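Local coordinates for lipoprotein (Colwellia psychrerythraea, PDB 3O0Y) that is of unknown function but, as a putative lipoprotein of the DUF885 family in peptidase clan MA, may be distantly related to metallopeptidases, at residues Lys39-Lys44 and Asp59-Val63; Gln30-Tyr35 and Thr89-Leu95; Met152-Gln156 and Tyr167-Leu171; Thr381-Gln385 and Asn451-Ala455. All blocks are in the same frame, centred on the assembly; numbering follows the deposited sequence.

Interaction 1. Residues Lys39-Lys44 and Asp59-Val63; sequences KQSLFK and DIGQV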
loop_
_atom_site.group_PDB
_atom_site.type_symbol
_atom_site.label_atom_id
_atom_site.label_comp_id
_atom_site.label_asym_id
_atom_site.label_seq_id
_atom_site.Cartn_x
_atom_site.Cartn_y
_atom_site.Cartn_z
ATOM N N LYS A 39 18.787 2.720 -7.310
ATOM C CA LYS A 39 18.564 2.526 -5.888
ATOM C C LYS A 39 19.067 3.711 -5.043
ATOM O O LYS A 39 18.327 4.237 -4.212
ATOM C CB LYS A 39 19.281 1.259 -5.491
ATOM C CG LYS A 39 19.300 1.083 -3.982
ATOM C CD LYS A 39 20.090 -0.152 -3.669
ATOM C CE LYS A 39 21.308 -0.003 -2.993
ATOM N NZ LYS A 39 21.770 -1.294 -2.249
ATOM N N GLN A 40 20.323 4.114 -5.252
ATOM C CA GLN A 40 20.983 5.084 -4.371
ATOM C C GLN A 40 20.394 6.482 -4.568
ATOM O O GLN A 40 20.167 7.215 -3.595
ATOM C CB GLN A 40 22.508 5.027 -4.551
ATOM C CG GLN A 40 23.058 3.661 -4.127
ATOM C CD GLN A 40 24.546 3.587 -4.001
ATOM O OE1 GLN A 40 25.282 4.250 -4.725
ATOM N NE2 GLN A 40 25.004 2.707 -3.117
ATOM N N SER A 41 20.064 6.810 -5.784
ATOM C CA SER A 41 19.530 8.125 -6.075
ATOM C C SER A 41 18.098 8.283 -5.542
ATOM O O SER A 41 17.751 9.352 -5.018
ATOM C CB SER A 41 19.529 8.422 -7.551
ATOM O OG SER A 41 20.848 8.682 -7.949
ATOM N N LEU A 42 17.280 7.263 -5.716
ATOM C CA LEU A 42 15.900 7.336 -5.233
ATOM C C LEU A 42 15.948 7.471 -3.719
ATOM O O LEU A 42 15.285 8.362 -3.155
ATOM C CB LEU A 42 15.132 6.069 -5.615
ATOM C CG LEU A 42 13.684 6.012 -5.154
ATOM C CD1 LEU A 42 12.831 7.212 -5.637
ATOM C CD2 LEU A 42 13.086 4.605 -5.494
ATOM N N PHE A 43 16.667 6.558 -3.070
ATOM C CA PHE A 43 16.654 6.561 -1.609
ATOM C C PHE A 43 17.366 7.757 -0.938
ATOM O O PHE A 43 16.953 8.160 0.144
ATOM C CB PHE A 43 17.169 5.274 -1.058
ATOM C CG PHE A 43 16.182 4.179 -1.116
ATOM C CD1 PHE A 43 16.350 3.107 -1.968
ATOM C CD2 PHE A 43 15.041 4.237 -0.315
ATOM C CE1 PHE A 43 15.405 2.079 -1.998
ATOM C CE2 PHE A 43 14.157 3.210 -0.285
ATOM C CZ PHE A 43 14.317 2.127 -1.143
ATOM N N LYS A 44 18.399 8.311 -1.555
ATOM C CA LYS A 44 18.961 9.568 -1.038
ATOM C C LYS A 44 17.929 10.681 -0.985
ATOM O O LYS A 44 17.990 11.543 -0.123
ATOM C CB LYS A 44 20.093 10.092 -1.938
ATOM C CG LYS A 44 21.389 9.367 -1.975
ATOM C CD LYS A 44 22.195 9.965 -3.252
ATOM C CE LYS A 44 23.290 9.012 -3.854
ATOM N NZ LYS A 44 23.472 9.042 -5.386
ATOM N N ASP A 59 24.126 0.601 2.110
ATOM C CA ASP A 59 23.111 0.426 1.037
ATOM C C ASP A 59 23.052 1.612 0.066
ATOM O O ASP A 59 22.865 1.426 -1.132
ATOM C CB ASP A 59 21.727 0.212 1.681
ATOM C CG ASP A 59 21.732 -0.892 2.723
ATOM O OD1 ASP A 59 21.911 -2.070 2.327
ATOM O OD2 ASP A 59 21.530 -0.617 3.940
ATOM N N ILE A 60 23.186 2.835 0.579
ATOM C CA ILE A 60 22.877 4.067 -0.128
ATOM C C ILE A 60 24.125 4.781 -0.650
ATOM O O ILE A 60 24.032 5.573 -1.587
ATOM C CB ILE A 60 22.061 5.022 0.764
ATOM C CG1 ILE A 60 20.770 4.345 1.271
ATOM C CG2 ILE A 60 21.652 6.321 0.028
ATOM C CD1 ILE A 60 19.950 3.704 0.174
ATOM N N GLY A 61 25.284 4.514 -0.033
ATOM C CA GLY A 61 26.545 5.154 -0.384
ATOM C C GLY A 61 26.780 6.444 0.393
ATOM O O GLY A 61 27.769 7.148 0.197
ATOM N N GLN A 62 25.870 6.777 1.297
ATOM C CA GLN A 62 26.061 7.922 2.168
ATOM C C GLN A 62 25.090 7.802 3.350
ATOM O O GLN A 62 24.115 7.085 3.285
ATOM C CB GLN A 62 25.830 9.243 1.427
ATOM C CG GLN A 62 24.383 9.505 1.052
ATOM C CD GLN A 62 24.242 10.651 0.059
ATOM O OE1 GLN A 62 23.793 11.726 0.413
ATOM N NE2 GLN A 62 24.627 10.403 -1.213
ATOM N N VAL A 63 25.348 8.553 4.413
ATOM C CA VAL A 63 24.507 8.463 5.636
ATOM C C VAL A 63 23.256 9.256 5.360
ATOM O O VAL A 63 23.320 10.393 4.868
ATOM C CB VAL A 63 25.228 9.063 6.858
ATOM C CG1 VAL A 63 24.294 9.087 8.093
ATOM C CG2 VAL A 63 26.474 8.247 7.160
HETATM O O HOH W 1 21.522 -2.719 -0.185
#

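Interaction 2. Residues Gln30-Tyr35 and Thr89-Leu95; sequences QLASLY and TIAGIKL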
loop_
_atom_site.group_PDB
_atom_site.type_symbol
_atom_site.label_atom_id
_atom_site.label_comp_id
_atom_site.label_asym_id
_atom_site.label_seq_id
_atom_site.Cartn_x
_atom_site.Cartn_y
_atom_site.Cartn_z
ATOM N N GLN A 30 27.529 -2.682 -16.876
ATOM C CA GLN A 30 26.955 -1.362 -17.049
ATOM C C GLN A 30 25.533 -1.358 -16.412
ATOM O O GLN A 30 25.123 -0.357 -15.794
ATOM C CB GLN A 30 26.784 -1.050 -18.540
ATOM C CG GLN A 30 26.217 0.367 -18.780
ATOM C CD GLN A 30 26.167 0.738 -20.253
ATOM O OE1 GLN A 30 26.431 -0.097 -21.123
ATOM N NE2 GLN A 30 25.736 1.968 -20.530
ATOM N N LEU A 31 24.791 -2.421 -16.684
ATOM C CA LEU A 31 23.423 -2.602 -16.168
ATOM C C LEU A 31 23.434 -2.640 -14.638
ATOM O O LEU A 31 22.654 -1.962 -13.992
ATOM C CB LEU A 31 22.761 -3.852 -16.765
ATOM C CG LEU A 31 22.231 -3.714 -18.200
ATOM C CD1 LEU A 31 21.958 -5.114 -18.782
ATOM C CD2 LEU A 31 20.972 -2.821 -18.267
ATOM N N ALA A 32 24.363 -3.372 -14.036
ATOM C CA ALA A 32 24.399 -3.432 -12.586
ATOM C C ALA A 32 24.673 -2.046 -12.020
ATOM O O ALA A 32 24.112 -1.683 -10.996
ATOM C CB ALA A 32 25.458 -4.432 -12.109
ATOM N N SER A 33 25.548 -1.267 -12.644
ATOM C CA SER A 33 25.831 0.079 -12.158
ATOM C C SER A 33 24.619 0.957 -12.227
ATOM O O SER A 33 24.387 1.758 -11.318
ATOM C CB SER A 33 27.013 0.806 -12.886
ATOM O OG SER A 33 28.217 0.087 -12.609
ATOM N N LEU A 34 23.867 0.809 -13.319
ATOM C CA LEU A 34 22.635 1.592 -13.471
ATOM C C LEU A 34 21.576 1.244 -12.407
ATOM O O LEU A 34 20.842 2.140 -11.907
ATOM C CB LEU A 34 22.029 1.422 -14.868
ATOM C CG LEU A 34 22.853 2.132 -15.928
ATOM C CD1 LEU A 34 22.653 1.508 -17.345
ATOM C CD2 LEU A 34 22.573 3.715 -15.944
ATOM N N TYR A 35 21.500 -0.036 -12.095
ATOM C CA TYR A 35 20.498 -0.488 -11.109
ATOM C C TYR A 35 20.855 -0.002 -9.734
ATOM O O TYR A 35 19.997 0.436 -8.947
ATOM C CB TYR A 35 20.409 -1.997 -11.051
ATOM C CG TYR A 35 20.072 -2.765 -12.359
ATOM C CD1 TYR A 35 19.465 -2.163 -13.444
ATOM C CD2 TYR A 35 20.423 -4.074 -12.468
ATOM C CE1 TYR A 35 19.238 -2.859 -14.594
ATOM C CE2 TYR A 35 20.159 -4.815 -13.613
ATOM C CZ TYR A 35 19.536 -4.220 -14.683
ATOM O OH TYR A 35 19.300 -4.903 -15.897
ATOM N N THR A 89 18.477 4.494 -20.589
ATOM C CA THR A 89 19.824 3.936 -20.833
ATOM C C THR A 89 19.725 2.416 -20.656
ATOM O O THR A 89 20.205 1.647 -21.526
ATOM C CB THR A 89 20.834 4.519 -19.873
ATOM O OG1 THR A 89 20.897 5.940 -20.108
ATOM C CG2 THR A 89 22.204 3.858 -20.079
ATOM N N ILE A 90 19.043 2.000 -19.577
ATOM C CA ILE A 90 18.830 0.538 -19.324
ATOM C C ILE A 90 18.149 -0.079 -20.545
ATOM O O ILE A 90 18.572 -1.103 -21.056
ATOM C CB ILE A 90 17.926 0.275 -18.094
ATOM C CG1 ILE A 90 18.671 0.661 -16.825
ATOM C CG2 ILE A 90 17.503 -1.216 -17.999
ATOM C CD1 ILE A 90 17.867 0.657 -15.518
ATOM N N ALA A 91 17.108 0.569 -21.061
ATOM C CA ALA A 91 16.320 -0.018 -22.126
ATOM C C ALA A 91 17.102 -0.222 -23.442
ATOM O O ALA A 91 16.734 -1.045 -24.245
ATOM C CB ALA A 91 14.974 0.848 -22.385
ATOM N N GLY A 92 18.106 0.594 -23.680
ATOM C CA GLY A 92 18.841 0.571 -24.937
ATOM C C GLY A 92 19.986 -0.426 -24.977
ATOM O O GLY A 92 20.515 -0.704 -26.040
ATOM N N ILE A 93 20.361 -0.994 -23.832
ATOM C CA ILE A 93 21.561 -1.825 -23.758
ATOM C C ILE A 93 21.276 -3.188 -24.391
ATOM O O ILE A 93 20.209 -3.732 -24.240
ATOM C CB ILE A 93 22.068 -1.928 -22.328
ATOM C CG1 ILE A 93 22.747 -0.607 -21.979
ATOM C CG2 ILE A 93 22.990 -3.170 -22.124
ATOM C CD1 ILE A 93 22.933 -0.428 -20.552
ATOM N N LYS A 94 22.249 -3.660 -25.190
ATOM C CA LYS A 94 22.263 -4.964 -25.805
ATOM C C LYS A 94 22.923 -5.996 -24.904
ATOM O O LYS A 94 24.100 -5.846 -24.572
ATOM C CB LYS A 94 23.146 -4.888 -27.060
ATOM C CG LYS A 94 23.085 -6.121 -27.953
ATOM C CD LYS A 94 24.176 -6.023 -29.034
ATOM C CE LYS A 94 24.056 -7.116 -30.109
ATOM N NZ LYS A 94 24.740 -8.353 -29.650
ATOM N N LEU A 95 22.185 -6.997 -24.467
ATOM C CA LEU A 95 22.768 -8.056 -23.643
ATOM C C LEU A 95 23.401 -9.102 -24.563
ATOM O O LEU A 95 22.817 -9.477 -25.554
ATOM C CB LEU A 95 21.689 -8.677 -22.734
ATOM C CG LEU A 95 21.609 -7.969 -21.370
ATOM C CD1 LEU A 95 20.311 -8.238 -20.614
ATOM C CD2 LEU A 95 22.830 -8.384 -20.549
#

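Interaction 3. Residues Met152-Gln156 and Tyr167-Leu171; sequences MQNDQ and YIVRL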
loop_
_atom_site.group_PDB
_atom_site.type_symbol
_atom_site.label_atom_id
_atom_site.label_comp_id
_atom_site.label_asym_id
_atom_site.label_seq_id
_atom_site.Cartn_x
_atom_site.Cartn_y
_atom_site.Cartn_z
ATOM N N MET A 152 8.745 8.022 11.140
ATOM C CA MET A 152 9.547 8.477 12.262
ATOM C C MET A 152 9.061 7.849 13.574
ATOM O O MET A 152 9.869 7.516 14.432
ATOM C CB MET A 152 9.537 10.005 12.347
ATOM C CG MET A 152 10.363 10.728 11.259
ATOM S SD MET A 152 10.468 12.557 11.390
ATOM C CE MET A 152 11.324 12.583 13.047
ATOM N N GLN A 153 7.752 7.611 13.718
ATOM C CA GLN A 153 7.221 7.135 14.969
ATOM C C GLN A 153 7.239 5.618 15.034
ATOM O O GLN A 153 7.264 5.041 16.124
ATOM C CB GLN A 153 5.811 7.682 15.200
ATOM C CG GLN A 153 5.762 9.177 15.423
ATOM C CD GLN A 153 4.368 9.750 15.391
ATOM O OE1 GLN A 153 3.376 9.035 15.527
ATOM N NE2 GLN A 153 4.285 11.044 15.097
ATOM N N ASN A 154 7.260 4.958 13.891
ATOM C CA ASN A 154 7.198 3.499 13.875
ATOM C C ASN A 154 8.463 2.791 13.513
ATOM O O ASN A 154 8.727 1.707 14.009
ATOM C CB ASN A 154 6.056 3.079 12.915
ATOM C CG ASN A 154 4.720 3.336 13.553
ATOM O OD1 ASN A 154 4.280 2.545 14.411
ATOM N ND2 ASN A 154 4.148 4.492 13.281
ATOM N N ASP A 155 9.144 3.279 12.495
ATOM C CA ASP A 155 10.226 2.546 11.894
ATOM C C ASP A 155 11.601 3.059 12.282
ATOM O O ASP A 155 12.573 2.334 12.193
ATOM C CB ASP A 155 10.099 2.651 10.368
ATOM C CG ASP A 155 8.765 2.106 9.858
ATOM O OD1 ASP A 155 8.455 0.939 10.146
ATOM O OD2 ASP A 155 8.083 2.846 9.116
ATOM N N GLN A 156 11.707 4.314 12.678
ATOM C CA GLN A 156 12.998 4.878 13.000
ATOM C C GLN A 156 13.471 4.402 14.367
ATOM O O GLN A 156 12.777 4.578 15.358
ATOM C CB GLN A 156 12.885 6.402 12.981
ATOM C CG GLN A 156 14.219 7.085 13.166
ATOM C CD GLN A 156 14.264 8.561 12.862
ATOM O OE1 GLN A 156 15.149 9.283 13.390
ATOM N NE2 GLN A 156 13.444 9.004 11.978
ATOM N N TYR A 167 16.572 11.737 15.381
ATOM C CA TYR A 167 15.134 12.066 15.447
ATOM C C TYR A 167 14.944 13.566 15.628
ATOM O O TYR A 167 14.152 14.190 14.923
ATOM C CB TYR A 167 14.531 11.244 16.602
ATOM C CG TYR A 167 13.058 11.226 16.809
ATOM C CD1 TYR A 167 12.256 10.356 16.095
ATOM C CD2 TYR A 167 12.443 12.099 17.717
ATOM C CE1 TYR A 167 10.857 10.238 16.388
ATOM C CE2 TYR A 167 11.075 11.971 18.025
ATOM C CZ TYR A 167 10.292 11.094 17.315
ATOM O OH TYR A 167 8.945 10.989 17.573
ATOM N N ILE A 168 15.759 14.166 16.500
ATOM C CA ILE A 168 15.701 15.594 16.758
ATOM C C ILE A 168 16.064 16.411 15.532
ATOM O O ILE A 168 15.400 17.417 15.196
ATOM C CB ILE A 168 16.571 15.937 18.010
ATOM C CG1 ILE A 168 15.848 15.411 19.243
ATOM C CG2 ILE A 168 16.827 17.456 18.131
ATOM C CD1 ILE A 168 16.795 15.206 20.451
ATOM N N VAL A 169 17.137 15.989 14.894
ATOM C CA VAL A 169 17.648 16.650 13.697
ATOM C C VAL A 169 16.596 16.594 12.559
ATOM O O VAL A 169 16.403 17.565 11.816
ATOM C CB VAL A 169 18.975 16.048 13.308
ATOM C CG1 VAL A 169 19.369 16.471 11.921
ATOM C CG2 VAL A 169 20.035 16.473 14.388
ATOM N N ARG A 170 15.934 15.450 12.451
ATOM C CA ARG A 170 14.846 15.331 11.455
ATOM C C ARG A 170 13.701 16.285 11.734
ATOM O O ARG A 170 13.239 17.020 10.825
ATOM C CB ARG A 170 14.381 13.864 11.376
ATOM C CG ARG A 170 15.320 13.078 10.466
ATOM C CD ARG A 170 14.760 11.685 10.131
ATOM N NE ARG A 170 15.357 11.119 8.912
ATOM C CZ ARG A 170 15.369 9.826 8.622
ATOM N NH1 ARG A 170 14.770 8.943 9.411
ATOM N NH2 ARG A 170 15.910 9.430 7.488
ATOM N N LEU A 171 13.255 16.322 12.998
ATOM C CA LEU A 171 12.176 17.262 13.386
ATOM C C LEU A 171 12.499 18.718 13.086
ATOM O O LEU A 171 11.627 19.483 12.661
ATOM C CB LEU A 171 11.794 17.089 14.874
ATOM C CG LEU A 171 11.218 15.740 15.320
ATOM C CD1 LEU A 171 11.126 15.732 16.839
ATOM C CD2 LEU A 171 9.898 15.388 14.708
#

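Interaction 4. Residues Thr381-Gln385 and Asn451-Ala455; sequences TPSYQ and NLDQA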
loop_
_atom_site.group_PDB
_atom_site.type_symbol
_atom_site.label_atom_id
_atom_site.label_comp_id
_atom_site.label_asym_id
_atom_site.label_seq_id
_atom_site.Cartn_x
_atom_site.Cartn_y
_atom_site.Cartn_z
ATOM N N THR A 381 9.664 -21.444 2.669
ATOM C CA THR A 381 9.318 -20.571 3.806
ATOM C C THR A 381 10.233 -19.371 3.823
ATOM O O THR A 381 11.463 -19.520 3.796
ATOM C CB THR A 381 9.445 -21.313 5.153
ATOM O OG1 THR A 381 8.565 -22.439 5.121
ATOM C CG2 THR A 381 9.090 -20.394 6.314
ATOM N N PRO A 382 9.651 -18.189 3.890
ATOM C CA PRO A 382 10.505 -17.004 3.904
ATOM C C PRO A 382 11.226 -16.867 5.250
ATOM O O PRO A 382 10.794 -17.460 6.234
ATOM C CB PRO A 382 9.545 -15.868 3.732
ATOM C CG PRO A 382 8.223 -16.397 4.119
ATOM C CD PRO A 382 8.214 -17.843 3.846
ATOM N N SER A 383 12.321 -16.109 5.288
ATOM C CA SER A 383 13.156 -16.008 6.493
ATOM C C SER A 383 12.659 -14.972 7.552
ATOM O O SER A 383 13.389 -14.689 8.525
ATOM C CB SER A 383 14.576 -15.605 6.114
ATOM O OG SER A 383 14.582 -14.255 5.643
ATOM N N TYR A 384 11.437 -14.460 7.399
ATOM C CA TYR A 384 10.845 -13.459 8.256
ATOM C C TYR A 384 9.522 -13.975 8.817
ATOM O O TYR A 384 8.811 -14.649 8.104
ATOM C CB TYR A 384 10.535 -12.177 7.491
ATOM C CG TYR A 384 11.673 -11.585 6.755
ATOM C CD1 TYR A 384 12.367 -10.467 7.266
ATOM C CD2 TYR A 384 11.972 -11.987 5.457
ATOM C CE1 TYR A 384 13.382 -9.889 6.531
ATOM C CE2 TYR A 384 13.014 -11.387 4.721
ATOM C CZ TYR A 384 13.708 -10.349 5.296
ATOM O OH TYR A 384 14.688 -9.706 4.593
ATOM N N GLN A 385 9.312 -13.785 10.123
ATOM C CA GLN A 385 8.090 -14.255 10.755
ATOM C C GLN A 385 7.211 -13.048 11.003
ATOM O O GLN A 385 7.657 -12.102 11.613
ATOM C CB GLN A 385 8.378 -14.940 12.094
ATOM C CG GLN A 385 8.793 -16.396 11.937
ATOM C CD GLN A 385 8.243 -17.304 13.077
ATOM O OE1 GLN A 385 7.926 -16.839 14.211
ATOM N NE2 GLN A 385 8.128 -18.603 12.775
ATOM N N ASN A 451 9.939 -12.149 -1.504
ATOM C CA ASN A 451 10.591 -11.275 -2.455
ATOM C C ASN A 451 11.858 -10.679 -1.834
ATOM O O ASN A 451 12.890 -10.638 -2.520
ATOM C CB ASN A 451 9.673 -10.166 -2.843
ATOM C CG ASN A 451 10.109 -9.440 -4.100
ATOM O OD1 ASN A 451 11.246 -9.622 -4.641
ATOM N ND2 ASN A 451 9.232 -8.597 -4.577
ATOM N N LEU A 452 11.799 -10.312 -0.539
ATOM C CA LEU A 452 12.989 -9.771 0.099
ATOM C C LEU A 452 14.108 -10.779 0.150
ATOM O O LEU A 452 15.290 -10.433 -0.039
ATOM C CB LEU A 452 12.676 -9.353 1.517
ATOM C CG LEU A 452 11.890 -8.102 1.688
ATOM C CD1 LEU A 452 11.498 -7.974 3.246
ATOM C CD2 LEU A 452 12.599 -6.826 1.139
ATOM N N ASP A 453 13.757 -12.074 0.311
ATOM C CA ASP A 453 14.741 -13.116 0.344
ATOM C C ASP A 453 15.512 -13.401 -1.007
ATOM O O ASP A 453 16.517 -14.151 -1.000
ATOM C CB ASP A 453 14.137 -14.431 0.789
ATOM C CG ASP A 453 13.961 -14.573 2.288
ATOM O OD1 ASP A 453 14.655 -13.918 3.097
ATOM O OD2 ASP A 453 13.036 -15.394 2.648
ATOM N N GLN A 454 15.057 -12.841 -2.119
ATOM C CA GLN A 454 15.719 -13.007 -3.404
ATOM C C GLN A 454 16.935 -12.144 -3.555
ATOM O O GLN A 454 16.992 -11.176 -4.331
ATOM C CB GLN A 454 14.718 -12.874 -4.565
ATOM C CG GLN A 454 13.435 -13.722 -4.372
ATOM C CD GLN A 454 13.685 -15.173 -3.976
ATOM O OE1 GLN A 454 13.161 -15.627 -2.928
ATOM N NE2 GLN A 454 14.498 -15.858 -4.710
ATOM N N ALA A 455 17.942 -12.461 -2.768
ATOM C CA ALA A 455 19.024 -11.543 -2.584
ATOM C C ALA A 455 19.928 -11.451 -3.810
ATOM O O ALA A 455 20.775 -10.527 -3.865
ATOM C CB ALA A 455 19.892 -11.988 -1.375
HETATM O O HOH W 2 13.238 -17.857 1.379
HETATM O O HOH W 3 16.205 -11.492 3.122
#

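Interaction 1. Residues Lys39-Lys44 and Asp59-Val63
Q40 carries the direct polar link: its NE2 donates to D59 O over 3.2 Å in a nearly straight bond (169°). D59 O is crowded in the model, so the bond length is approximate. With CG beside the backbone N (chi1 -64°) and the chain extended beyond it, the Q40 side chain lies along the backbone of I60, its CD 3.2 Å from I60 O. A second polar link passes through a water, which accepts from K39 NZ at 2.5 Å and donates to D59 OD1 at 2.6 Å, joining two opposite charges that do not meet directly. D59 OD2 turns back to S56 N, a bond consistent with one half of a capping box.

The apolar contacts come from I60. Its CD1 reaches F43 CB at 3.4 Å, the two side chains crossing at about a right angle, while its CG2 lies 3.7 Å from K44 CG. K44 also runs across the amide of Q62, with CD 3.2 Å from NE2. The F43 ring continues to helix 47-53. At the helix end, G61 takes a positive phi, a typical glycine stop, here where short helix 57-60 docks on long helix 27-44.

Interaction 2. Residues Gln30-Tyr35 and Thr89-Leu95
I93 CD1 sits among three side chains of the 30-35 helix. The Q30 amide carbon CD lies 3.5 Å from it, L31 CD2 is 3.8 Å away, and L34 meets it tip to tip through CD1. Q30 gets there with CG trans to the backbone N (chi1 -178°) and the chain extended, which carries the flat amide to the methyl without any hydrogen bond across the contact. Shortening Q30 to an alanine would remove the amide and is likely to leave I93 CD1 uncovered on that side, with L31 and L34 as its remaining neighbours from this helix.

L31 divides its two methyls: CD2 packs on I90 CG2 as well as on I93, and CD1 reaches L95 CD2 at 3.8 Å. L34 CD1 also touches T89 CG2 at 3.6 Å. The Y35 ring presents its edge, not its face, to I90 CD1, which lies in the ring plane 3.8 Å from CD1 of the tyrosine.

Further out, Q106 NE2 binds both I90 O and I93 O, fixing the chain where it leaves the helix. T89 OG1 bonds to S85 O, and S27 OG is bonded to K94 O. Helix 100-117 backs the contact, with M109 against Y35 and A110 against I90. The spacing of Q30, L31, L34 and Y35 along one helical face is that of ordinary apolar helix-helix packing, here joining helix 27-44 to the end of helix 73-92 and the turn after it.

Interaction 3. Residues Met152-Gln156 and Tyr167-Leu171
A bend at the last torsion of M152 (chi3 62°), after a chain that runs straight to SD, drops CE over one face of the Y167 ring, which the tyrosine places there with its CG trans to the backbone N. The result is a CH-pi contact: CE stands 4.3 Å from the centroid of the Y167 ring, 25° off the ring normal. The same methyl touches L171 CD2 at 3.6 Å and R170 CB at 3.7 Å, so one terminal carbon packs against three residues of the facing helix. M152 also uses its backbone, its O lying in the ring plane 3.5 Å from Y167 CE1.

The extended Q156 side chain brings its amide to the edge of the R170 guanidinium beside NH1, the two planes steeply inclined to each other. Putting an alanine at Q156 would remove the amide and would probably leave a gap beside R170 and the backbone of Y167.

R170 has firm partners of its own: NE bonds to D67 O and NH1 to T51 OG1. Y167 OH bonds to F220 O, and its ring meets that of F224 with the planes at about 30°. Helix 219-228 packs on one flank, where F220 touches M152 and L171, and helix 47-53 on another, through L48. This is the buried interface between two consecutive helices, the end of 144-154 packed on its successor 161-172 in a largely helical fold.

Interaction 4. Residues Thr381-Gln385 and Asn451-Ala455
S383 is gripped by both oxygens of the D453 carboxylate. Its backbone N donates to OD2 of D453 over 2.8 Å at an N-H...O angle of 155°, and its hydroxyl OG donates to OD1 of the same aspartate over 2.6 Å. Both bonds use syn lone pairs, making a bidentate pair of hydrogen bonds. The serine torsion makes this possible: at chi1 69° OG lies between the backbone N and the carbonyl carbon, on the side where N also points to the carboxylate.

Two waters add to the grip. One donates to D453 OD2 and, weakly, to T381 O; the other links D453 OD1, at 2.9 Å, with Y384 OH, at 2.8 Å. With four donors around it the carboxylate probably stays ionised. The hydroxyl of Y384 is bonded to V409 O as well.

Packing surrounds this polar centre. L452 CD1 lies over one face of the Y384 ring, 4.2 Å from the centroid and 27° off the normal, in a CH-pi contact, and L452 CB approaches CE2 of the ring at 3.8 Å. The carboxylate runs alongside the tyrosine with its plane at a shallow angle to that of the ring. P382 rests on W446 and A449, while Y384 O accepts from H445 NE2. The bidentate pairing of a carboxylate with serine N and OG thus joins the loop leading into strand 387-390 to the C-terminal end of helix 444-452.

From the N terminus, helix 27-44 enters two contacts in turn. Interaction 2 opens at 30-35, interaction 1 opens at 39-44 and closes at 59-63, and only then does interaction 2 close at 89-95; the shorter loop is therefore contained in the longer one. Their centres are 19 Å apart, and the two join short helix 57-60 and helix 73-92 to the same long helix. Interaction 3 follows in series, closing a small loop between helices 144-154 and 161-172. Interaction 4 comes last, spanning 381-385 to 451-455 around the strands and binding the approach to the sheet to helix 444-452. No two of the loops cross.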